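Local coordinates for protein dihydrodipicolinate synthase (Agrobacterium tumefaciens, PDB 3B4U) that probably catalyses the aldol-type condensation of pyruvate with aspartate semialdehyde in lysine biosynthesis, at residues Val21-Arg31 with Ile61-Ile70. Residues are numbered along the deposited sequence; the frame is centred on the assembly and turned at random.
Sequences VDIDAMIAHAR and ILSSFIAAGI
Phe-65 is the knob of this helix pair, set in a hole formed by Ile-23, Met-26, Ile-27 and Ala-30. Ile-27 runs past the ring in the opposite direction and lays CG1 over one face, a CH-pi contact 3.9 Å from the centroid and 20° off the normal. The side chain of Met-26, extended beyond CG, crosses that of Phe-65 at about a right angle: its CG meets the ring edge in plane, 3.9 Å from Phe-65 CE1, and SD adds an edge-on Met-aromatic contact. Ala-30 CB presses on Phe-65 CE2 at 3.6 Å. Helices 23-35 and 57-67 are neighbours on the outside of the TIM barrel, following strands 6-10 and 40-43; their short segments cross at -56° with axes 10.4 Å apart. Beneath them, Met-26 and Phe-65 touch Leu-43 of strand 40-43, while Phe-65 and Ile-70 reach Ile-75 of the next strand. At the N-terminal end of helix 23-35, Val-21 and Ile-61 meet tip to tip, and Ile-23 CG1 packs 3.6 Å from Ser-64 CB. Where helix 57-67 ends, Arg-31 bends at chi2 and slides past Ile-70, whose CG1 sits over the centre of one guanidinium face, 3.4 Å from Arg-31 CZ. NH1 of Arg-31 donates to Ala-68 O (2.9 Å, N-H...O angle 141°), nearly within the guanidinium plane but tilted from that of the carbonyl. A water accepts from Arg-31 NE and donates to the same Ala-68 O, giving this carbonyl two donors where the Schellman motif at Gly-69 closes the helix.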
# COMPACT_ATOMS: atom_id res chain seq x y z
N VAL B 21 -0.26 -15.62 13.77
CA VAL B 21 -0.09 -16.66 12.76
C VAL B 21 0.10 -18.01 13.42
O VAL B 21 0.87 -18.13 14.36
CB VAL B 21 1.07 -16.28 11.82
CG1 VAL B 21 1.39 -17.46 10.83
CG2 VAL B 21 0.74 -15.01 11.05
N ASP B 22 -0.62 -19.01 12.94
CA ASP B 22 -0.41 -20.41 13.37
C ASP B 22 0.69 -20.99 12.54
O ASP B 22 0.48 -21.56 11.48
CB ASP B 22 -1.70 -21.20 13.24
CG ASP B 22 -1.64 -22.55 13.90
OD1 ASP B 22 -0.56 -23.13 13.97
OD2 ASP B 22 -2.70 -23.08 14.29
N ILE B 23 1.91 -20.81 13.02
CA ILE B 23 3.06 -21.16 12.21
C ILE B 23 3.15 -22.67 11.95
O ILE B 23 3.49 -23.08 10.83
CB ILE B 23 4.37 -20.62 12.85
CG1 ILE B 23 5.55 -20.82 11.91
CG2 ILE B 23 4.68 -21.28 14.20
CD1 ILE B 23 5.43 -20.18 10.57
N ASP B 24 2.80 -23.50 12.93
CA ASP B 24 2.84 -24.93 12.68
C ASP B 24 1.84 -25.34 11.61
O ASP B 24 2.19 -26.16 10.75
CB ASP B 24 2.59 -25.74 13.97
CG ASP B 24 3.70 -25.59 15.00
OD1 ASP B 24 4.81 -25.12 14.68
OD2 ASP B 24 3.45 -26.01 16.16
N ALA B 25 0.64 -24.80 11.68
CA ALA B 25 -0.38 -25.10 10.66
C ALA B 25 0.05 -24.61 9.29
O ALA B 25 -0.19 -25.28 8.27
CB ALA B 25 -1.72 -24.47 11.03
N MET B 26 0.75 -23.47 9.26
CA MET B 26 1.19 -22.90 8.00
C MET B 26 2.23 -23.77 7.33
O MET B 26 2.17 -24.04 6.13
CB MET B 26 1.70 -21.49 8.25
CG MET B 26 1.94 -20.71 6.99
SD MET B 26 2.47 -18.90 7.45
CE MET B 26 2.81 -18.23 5.68
N ILE B 27 3.19 -24.22 8.14
CA ILE B 27 4.24 -25.08 7.64
C ILE B 27 3.67 -26.42 7.18
O ILE B 27 4.05 -26.95 6.16
CB ILE B 27 5.35 -25.25 8.69
CG1 ILE B 27 6.10 -23.92 8.82
CG2 ILE B 27 6.28 -26.37 8.36
CD1 ILE B 27 7.01 -23.78 10.03
N ALA B 28 2.75 -26.98 7.96
CA ALA B 28 2.12 -28.26 7.58
C ALA B 28 1.34 -28.13 6.26
O ALA B 28 1.38 -29.03 5.41
CB ALA B 28 1.22 -28.77 8.72
N HIS B 29 0.68 -27.00 6.08
CA HIS B 29 -0.03 -26.73 4.84
C HIS B 29 0.95 -26.61 3.67
O HIS B 29 0.72 -27.18 2.61
CB HIS B 29 -0.92 -25.50 5.01
CG HIS B 29 -1.66 -25.13 3.79
ND1 HIS B 29 -2.55 -25.98 3.17
CD2 HIS B 29 -1.63 -23.98 3.07
CE1 HIS B 29 -3.03 -25.35 2.11
NE2 HIS B 29 -2.50 -24.14 2.02
N ALA B 30 2.05 -25.92 3.88
CA ALA B 30 3.08 -25.84 2.84
C ALA B 30 3.58 -27.23 2.47
O ALA B 30 3.72 -27.56 1.29
CB ALA B 30 4.24 -24.97 3.31
N ARG B 31 3.87 -28.07 3.46
CA ARG B 31 4.35 -29.42 3.19
C ARG B 31 3.32 -30.21 2.40
O ARG B 31 3.68 -30.98 1.50
CB ARG B 31 4.65 -30.16 4.48
CG ARG B 31 5.88 -29.65 5.19
CD ARG B 31 7.17 -30.09 4.52
NE ARG B 31 8.35 -29.82 5.36
CZ ARG B 31 9.61 -29.89 4.93
NH1 ARG B 31 10.58 -29.61 5.78
NH2 ARG B 31 9.93 -30.23 3.69
N ILE B 61 8.27 -15.83 10.41
CA ILE B 61 7.70 -16.89 9.61
C ILE B 61 8.75 -17.51 8.70
O ILE B 61 8.90 -18.74 8.64
CB ILE B 61 6.49 -16.38 8.83
CG1 ILE B 61 5.33 -16.06 9.79
CG2 ILE B 61 6.04 -17.41 7.79
CD1 ILE B 61 4.26 -15.15 9.18
N LEU B 62 9.51 -16.68 7.99
CA LEU B 62 10.53 -17.21 7.09
C LEU B 62 11.56 -18.03 7.86
O LEU B 62 11.96 -19.12 7.45
CB LEU B 62 11.18 -16.09 6.28
CG LEU B 62 12.22 -16.55 5.26
CD1 LEU B 62 11.63 -17.50 4.24
CD2 LEU B 62 12.84 -15.33 4.60
N SER B 63 12.03 -17.49 8.98
CA SER B 63 12.99 -18.19 9.82
C SER B 63 12.42 -19.54 10.28
O SER B 63 13.12 -20.55 10.28
CB SER B 63 13.35 -17.31 11.00
OG SER B 63 14.28 -17.95 11.85
N SER B 64 11.16 -19.56 10.70
CA SER B 64 10.54 -20.80 11.14
C SER B 64 10.39 -21.82 10.01
O SER B 64 10.60 -23.02 10.23
CB SER B 64 9.18 -20.53 11.76
OG SER B 64 9.30 -19.79 12.97
N PHE B 65 10.05 -21.35 8.81
CA PHE B 65 9.97 -22.27 7.66
C PHE B 65 11.31 -22.94 7.42
O PHE B 65 11.38 -24.16 7.18
CB PHE B 65 9.58 -21.50 6.39
CG PHE B 65 8.11 -21.57 6.05
CD1 PHE B 65 7.16 -20.93 6.82
CD2 PHE B 65 7.69 -22.30 4.93
CE1 PHE B 65 5.81 -21.05 6.49
CE2 PHE B 65 6.35 -22.43 4.63
CZ PHE B 65 5.41 -21.80 5.41
N ILE B 66 12.38 -22.14 7.47
CA ILE B 66 13.72 -22.67 7.20
C ILE B 66 14.17 -23.61 8.32
O ILE B 66 14.71 -24.68 8.05
CB ILE B 66 14.68 -21.51 6.92
CG1 ILE B 66 14.25 -20.85 5.60
CG2 ILE B 66 16.12 -22.01 6.85
CD1 ILE B 66 14.98 -19.56 5.24
N ALA B 67 13.88 -23.27 9.57
CA ALA B 67 14.22 -24.16 10.69
C ALA B 67 13.45 -25.46 10.62
O ALA B 67 13.96 -26.51 11.03
CB ALA B 67 13.98 -23.46 12.02
N ALA B 68 12.24 -25.44 10.06
CA ALA B 68 11.39 -26.61 9.90
C ALA B 68 11.84 -27.47 8.70
O ALA B 68 11.22 -28.48 8.39
CB ALA B 68 9.94 -26.21 9.75
N GLY B 69 12.83 -27.02 7.97
CA GLY B 69 13.46 -27.86 6.97
C GLY B 69 12.96 -27.75 5.57
O GLY B 69 13.39 -28.51 4.73
N ILE B 70 12.06 -26.81 5.31
CA ILE B 70 11.65 -26.55 3.95
C ILE B 70 12.80 -25.85 3.25
O ILE B 70 13.35 -24.87 3.75
CB ILE B 70 10.34 -25.74 3.88
CG1 ILE B 70 9.17 -26.60 4.38
CG2 ILE B 70 10.06 -25.29 2.44
CD1 ILE B 70 7.87 -25.87 4.59
O HOH W 1 8.21 -29.60 8.16